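Side-chain contacts in replication protein B (PDB 3H20), which acts as the primase of plasmid RSF1010, probably making short primers on single-stranded DNA from nucleoside triphosphates with the help of divalent metal ions: residues Arg12-Met17 against Trp39-Val44; Leu221-Ser226 against Gln248-Arg253. All blocks are in the same frame, centred on the assembly; numbering follows the deposited sequence.

Interaction 1: residues Arg12-Met17 against Trp39-Val44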
loop_
_atom_site.group_PDB
_atom_site.type_symbol
_atom_site.label_atom_id
_atom_site.label_comp_id
_atom_site.label_asym_id
_atom_site.label_seq_id
_atom_site.Cartn_x
_atom_site.Cartn_y
_atom_site.Cartn_z
ATOM N N ARG A 12 -2.929 -32.666 3.878
ATOM C CA ARG A 12 -1.593 -32.464 3.288
ATOM C C ARG A 12 -1.220 -30.998 3.105
ATOM O O ARG A 12 -0.069 -30.635 3.345
ATOM C CB ARG A 12 -1.442 -33.178 1.940
ATOM C CG ARG A 12 -1.391 -34.684 2.031
ATOM C CD ARG A 12 -1.333 -35.326 0.641
ATOM N NE ARG A 12 -1.352 -36.782 0.773
ATOM C CZ ARG A 12 -1.311 -37.651 -0.236
ATOM N NH1 ARG A 12 -1.255 -37.236 -1.500
ATOM N NH2 ARG A 12 -1.322 -38.951 0.023
ATOM N N GLN A 13 -2.180 -30.166 2.681
ATOM C CA GLN A 13 -1.924 -28.725 2.489
ATOM C C GLN A 13 -1.596 -28.017 3.812
ATOM O O GLN A 13 -0.616 -27.266 3.888
ATOM C CB GLN A 13 -3.075 -28.019 1.737
ATOM C CG GLN A 13 -2.838 -26.495 1.510
ATOM C CD GLN A 13 -3.776 -25.832 0.490
ATOM O OE1 GLN A 13 -4.489 -26.502 -0.275
ATOM N NE2 GLN A 13 -3.742 -24.490 0.448
ATOM N N LEU A 14 -2.406 -28.261 4.845
ATOM C CA LEU A 14 -2.139 -27.722 6.197
ATOM C C LEU A 14 -0.772 -28.136 6.761
ATOM O O LEU A 14 -0.076 -27.311 7.366
ATOM C CB LEU A 14 -3.248 -28.106 7.200
ATOM C CG LEU A 14 -4.703 -27.738 6.854
ATOM C CD1 LEU A 14 -5.688 -28.266 7.911
ATOM C CD2 LEU A 14 -4.883 -26.239 6.659
ATOM N N LYS A 15 -0.392 -29.400 6.576
ATOM C CA LYS A 15 0.913 -29.867 7.048
ATOM C C LYS A 15 2.038 -29.155 6.308
ATOM O O LYS A 15 3.014 -28.727 6.937
ATOM C CB LYS A 15 1.068 -31.392 6.915
ATOM C CG LYS A 15 2.455 -31.929 7.375
ATOM C CD LYS A 15 2.611 -33.412 7.048
ATOM C CE LYS A 15 4.078 -33.838 6.979
ATOM N NZ LYS A 15 4.183 -35.315 6.803
ATOM N N ALA A 16 1.891 -29.019 4.984
ATOM C CA ALA A 16 2.926 -28.402 4.147
ATOM C C ALA A 16 3.067 -26.914 4.468
ATOM O O ALA A 16 4.178 -26.352 4.433
ATOM C CB ALA A 16 2.602 -28.590 2.675
ATOM N N MET A 17 1.941 -26.276 4.760
ATOM C CA MET A 17 1.946 -24.870 5.188
ATOM C C MET A 17 2.562 -24.755 6.581
ATOM O O MET A 17 3.350 -23.851 6.845
ATOM C CB MET A 17 0.544 -24.274 5.132
ATOM C CG MET A 17 0.048 -24.018 3.685
ATOM S SD MET A 17 -1.647 -23.398 3.627
ATOM C CE MET A 17 -1.376 -21.652 3.952
ATOM N N TRP A 39 -9.121 -20.474 12.596
ATOM C CA TRP A 39 -9.211 -21.853 13.095
ATOM C C TRP A 39 -7.839 -22.528 13.189
ATOM O O TRP A 39 -6.993 -22.320 12.316
ATOM C CB TRP A 39 -10.053 -22.694 12.120
ATOM C CG TRP A 39 -11.548 -22.419 12.119
ATOM C CD1 TRP A 39 -12.312 -22.016 13.170
ATOM C CD2 TRP A 39 -12.446 -22.599 11.012
ATOM N NE1 TRP A 39 -13.632 -21.905 12.781
ATOM C CE2 TRP A 39 -13.740 -22.265 11.464
ATOM C CE3 TRP A 39 -12.278 -23.012 9.678
ATOM C CZ2 TRP A 39 -14.868 -22.314 10.628
ATOM C CZ3 TRP A 39 -13.402 -23.063 8.845
ATOM C CH2 TRP A 39 -14.680 -22.718 9.332
ATOM N N SER A 40 -7.633 -23.367 14.209
ATOM C CA SER A 40 -6.484 -24.292 14.206
ATOM C C SER A 40 -6.616 -25.255 13.021
ATOM O O SER A 40 -7.699 -25.383 12.443
ATOM C CB SER A 40 -6.405 -25.083 15.522
ATOM O OG SER A 40 -7.553 -25.898 15.699
ATOM N N ALA A 41 -5.522 -25.916 12.648
ATOM C CA ALA A 41 -5.576 -26.969 11.638
ATOM C C ALA A 41 -6.646 -28.033 11.963
ATOM O O ALA A 41 -7.397 -28.454 11.076
ATOM C CB ALA A 41 -4.182 -27.621 11.455
ATOM N N ALA A 42 -6.725 -28.444 13.233
ATOM C CA ALA A 42 -7.738 -29.403 13.692
ATOM C C ALA A 42 -9.161 -28.888 13.459
ATOM O O ALA A 42 -10.066 -29.665 13.085
ATOM C CB ALA A 42 -7.523 -29.740 15.181
ATOM N N GLU A 43 -9.360 -27.587 13.691
ATOM C CA GLU A 43 -10.661 -26.948 13.485
ATOM C C GLU A 43 -11.027 -26.809 11.994
ATOM O O GLU A 43 -12.203 -26.916 11.641
ATOM C CB GLU A 43 -10.753 -25.594 14.221
ATOM C CG GLU A 43 -10.688 -25.704 15.750
ATOM C CD GLU A 43 -10.534 -24.357 16.464
ATOM O OE1 GLU A 43 -9.980 -23.406 15.876
ATOM O OE2 GLU A 43 -10.957 -24.258 17.632
ATOM N N VAL A 44 -10.034 -26.585 11.130
ATOM C CA VAL A 44 -10.261 -26.544 9.672
ATOM C C VAL A 44 -10.825 -27.900 9.211
ATOM O O VAL A 44 -11.848 -27.960 8.526
ATOM C CB VAL A 44 -8.972 -26.209 8.873
ATOM C CG1 VAL A 44 -9.256 -26.182 7.361
ATOM C CG2 VAL A 44 -8.374 -24.850 9.323
#

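Interaction 2: residues Leu221-Ser226 against Gln248-Arg253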
loop_
_atom_site.group_PDB
_atom_site.type_symbol
_atom_site.label_atom_id
_atom_site.label_comp_id
_atom_site.label_asym_id
_atom_site.label_seq_id
_atom_site.Cartn_x
_atom_site.Cartn_y
_atom_site.Cartn_z
ATOM N N LEU A 221 0.614 33.029 8.514
ATOM C CA LEU A 221 1.899 33.617 8.882
ATOM C C LEU A 221 3.074 32.853 8.260
ATOM O O LEU A 221 3.937 33.453 7.616
ATOM C CB LEU A 221 2.032 33.676 10.411
ATOM C CG LEU A 221 3.249 34.354 11.047
ATOM C CD1 LEU A 221 3.281 35.846 10.742
ATOM C CD2 LEU A 221 3.259 34.110 12.555
ATOM N N ASP A 222 3.085 31.532 8.445
ATOM C CA ASP A 222 4.120 30.662 7.875
ATOM C C ASP A 222 4.138 30.770 6.353
ATOM O O ASP A 222 5.202 30.768 5.730
ATOM C CB ASP A 222 3.893 29.201 8.280
ATOM C CG ASP A 222 3.779 29.008 9.786
ATOM O OD1 ASP A 222 4.483 29.708 10.556
ATOM O OD2 ASP A 222 2.987 28.133 10.198
ATOM N N GLU A 223 2.941 30.863 5.780
ATOM C CA GLU A 223 2.723 30.998 4.344
ATOM C C GLU A 223 3.304 32.315 3.820
ATOM O O GLU A 223 3.983 32.344 2.789
ATOM C CB GLU A 223 1.217 30.949 4.075
ATOM C CG GLU A 223 0.807 30.485 2.694
ATOM C CD GLU A 223 -0.693 30.270 2.581
ATOM O OE1 GLU A 223 -1.288 29.729 3.542
ATOM O OE2 GLU A 223 -1.273 30.627 1.528
ATOM N N TYR A 224 3.033 33.395 4.548
ATOM C CA TYR A 224 3.559 34.720 4.225
ATOM C C TYR A 224 5.091 34.754 4.278
ATOM O O TYR A 224 5.738 35.210 3.334
ATOM C CB TYR A 224 2.944 35.776 5.153
ATOM C CG TYR A 224 3.603 37.136 5.084
ATOM C CD1 TYR A 224 3.272 38.051 4.078
ATOM C CD2 TYR A 224 4.549 37.515 6.035
ATOM C CE1 TYR A 224 3.883 39.304 4.018
ATOM C CE2 TYR A 224 5.162 38.753 5.982
ATOM C CZ TYR A 224 4.828 39.639 4.974
ATOM O OH TYR A 224 5.447 40.861 4.937
ATOM N N ARG A 225 5.659 34.250 5.375
ATOM C CA ARG A 225 7.110 34.221 5.568
ATOM C C ARG A 225 7.824 33.399 4.492
ATOM O O ARG A 225 8.907 33.774 4.032
ATOM C CB ARG A 225 7.454 33.701 6.966
ATOM C CG ARG A 225 6.964 34.602 8.096
ATOM C CD ARG A 225 6.837 33.843 9.410
ATOM N NE ARG A 225 8.129 33.646 10.064
ATOM C CZ ARG A 225 8.659 34.484 10.954
ATOM N NH1 ARG A 225 8.018 35.592 11.314
ATOM N NH2 ARG A 225 9.841 34.213 11.487
ATOM N N SER A 226 7.207 32.288 4.093
ATOM C CA SER A 226 7.737 31.427 3.034
ATOM C C SER A 226 7.878 32.177 1.705
ATOM O O SER A 226 8.940 32.140 1.079
ATOM C CB SER A 226 6.850 30.192 2.856
ATOM O OG SER A 226 7.549 29.157 2.189
ATOM N N GLN A 248 -0.885 38.915 -2.657
ATOM C CA GLN A 248 -1.594 38.423 -3.843
ATOM C C GLN A 248 -1.619 36.887 -3.879
ATOM O O GLN A 248 -2.637 36.289 -4.242
ATOM C CB GLN A 248 -0.980 38.987 -5.127
ATOM C CG GLN A 248 -1.731 38.557 -6.383
ATOM C CD GLN A 248 -0.933 38.704 -7.654
ATOM O OE1 GLN A 248 0.226 39.113 -7.629
ATOM N NE2 GLN A 248 -1.554 38.341 -8.789
ATOM N N LYS A 249 -0.505 36.261 -3.497
ATOM C CA LYS A 249 -0.398 34.799 -3.482
ATOM C C LYS A 249 -1.294 34.176 -2.412
ATOM O O LYS A 249 -2.064 33.264 -2.708
ATOM C CB LYS A 249 1.056 34.355 -3.310
ATOM C CG LYS A 249 1.845 34.329 -4.611
ATOM C CD LYS A 249 3.327 34.564 -4.365
ATOM C CE LYS A 249 4.188 34.100 -5.541
ATOM N NZ LYS A 249 3.873 34.812 -6.815
ATOM N N LEU A 250 -1.199 34.690 -1.185
ATOM C CA LEU A 250 -2.074 34.285 -0.080
ATOM C C LEU A 250 -3.567 34.480 -0.378
ATOM O O LEU A 250 -4.374 33.593 -0.097
ATOM C CB LEU A 250 -1.688 35.017 1.214
ATOM C CG LEU A 250 -0.697 34.334 2.168
ATOM C CD1 LEU A 250 0.656 34.079 1.506
ATOM C CD2 LEU A 250 -0.526 35.163 3.455
ATOM N N ALA A 251 -3.931 35.627 -0.953
ATOM C CA ALA A 251 -5.336 35.909 -1.300
ATOM C C ALA A 251 -5.854 35.006 -2.424
ATOM O O ALA A 251 -7.007 34.570 -2.392
ATOM C CB ALA A 251 -5.520 37.369 -1.673
ATOM N N SER A 252 -4.998 34.727 -3.407
ATOM C CA SER A 252 -5.335 33.814 -4.503
ATOM C C SER A 252 -5.563 32.383 -4.013
ATOM O O SER A 252 -6.292 31.611 -4.650
ATOM C CB SER A 252 -4.237 33.826 -5.562
ATOM O OG SER A 252 -4.304 35.008 -6.343
ATOM N N ARG A 253 -4.930 32.036 -2.894
ATOM C CA ARG A 253 -5.053 30.700 -2.303
ATOM C C ARG A 253 -6.143 30.646 -1.219
ATOM O O ARG A 253 -6.301 29.634 -0.532
ATOM C CB ARG A 253 -3.689 30.210 -1.790
ATOM C CG ARG A 253 -2.702 29.927 -2.927
ATOM C CD ARG A 253 -1.234 29.894 -2.484
ATOM N NE ARG A 253 -0.342 30.093 -3.634
ATOM C CZ ARG A 253 0.988 30.201 -3.580
ATOM N NH1 ARG A 253 1.636 30.127 -2.421
ATOM N NH2 ARG A 253 1.678 30.383 -4.701
#

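Interaction 1: residues Arg12-Met17 against Trp39-Val44
Leu-14, in the helix that ends at Met-17, faces the first turn of the short helix starting at Ala-41, and the CA atoms of Leu-14 and Ala-41 lie 6.5 Å apart. Residues 39 and 40 finish strand 34-40 before the chain turns into that helix. From the first segment a single side chain, Leu-14, makes the contact. Its chi1 of -55° sets CG beside the backbone N, and chi2 near 177° then carries CD1 toward the 41-46 helix. There Leu-14 CD1 sits 3.6 Å from the carbonyl oxygen O of Ala-41 and 3.9 Å from Ala-41 CB. Farther round the same turn it comes within 4.0 Å of Val-44 CB, so one methyl group rests against both residues, three positions apart. The contact is van der Waals packing, mainly between aliphatic groups, with the methyl also resting on the Ala-41 carbonyl oxygen. Both pieces pack against the antiparallel sheet of the N-terminal primase domain: Phe-22 on strand 21-28 touches Leu-14 and Ala-41, while Ile-63 on strand 59-65 adds to the surface around Leu-14. A capping box starts the turn that carries Ala-41 and Val-44. Ser-40 OG, at the N-cap, accepts from Glu-43 N at 3.2 Å, and Ser-40 N in turn donates a hydrogen bond to Glu-43 OE1 at 2.9 Å. That second bond reaches the anti side of the carboxylate, 31° out of its plane. Nearby, Gln-13 of the first helix spends its amide on Arg-145 O and Ala-147 N; Arg-145 also lines the diphosphate pocket.

Interaction 2: residues Leu221-Ser226 against Gln248-Arg253
This is a helix-to-helix packing contact in the C-terminal helical part of the primase, where Glu-223 and Tyr-224 of helix 220-234 meet Leu-250 near the end of helix 239-252. Tyr-224 and Leu-250 mark the closest backbone approach, 7.1 Å between CA atoms. Leu-250 CD1 lies 3.8 Å from Glu-223 CG and also near the Tyr-224 backbone, while Leu-250 CD2 lies 3.9 Å from Tyr-224 CB. The ring of Tyr-224 then leads off elsewhere, its OH hydrogen-bonded to Asp-243, while Ile-260 of helix 257-267 also touches Leu-250. With CG anti to the backbone N (chi1 -155°), Glu-223 runs extended past the leucine, the two side chains sliding by in opposite directions, and its OE2 ends 3.8 Å from Leu-250 CG. Arg-253, just beyond the helix, brings CD to 4.1 Å from the same OE2. Its guanidinium lies with one face over Lys-249 CB and forms a salt bridge with Glu-227, whereas Glu-223 OE1 pairs with Arg-255. Were Glu-223 shortened to an alanine, Arg-255 would probably lose its carboxylate mate and Leu-250 part of its cover. Glu-223 OE2 and Arg-253 NH1 stay 4.9 Å apart, so the attraction between them is probably long-range and modest, added to a contact made chiefly by Leu-250 against the Glu-223 side chain and the CB of Tyr-224.

Going from the N terminus, helix 6-17 leads into the hairpin of strands 21-28 and 34-40, and interaction 1 closes that excursion by bringing the start of helix 41-46 back to the first helix. The chain then builds the rest of the two antiparallel sheets and runs through the long helix 179-206. Only after that does interaction 2 open, bringing the end of helix 239-252 back beside the start of helix 220-234. Both loops are local, with 21 residues between the segments in each, one rich in strand and the other mostly helix. They follow in series without nesting or crossing. The centres of interaction 1 and interaction 2 are about 62 Å apart, on opposite sides of the chain's centre.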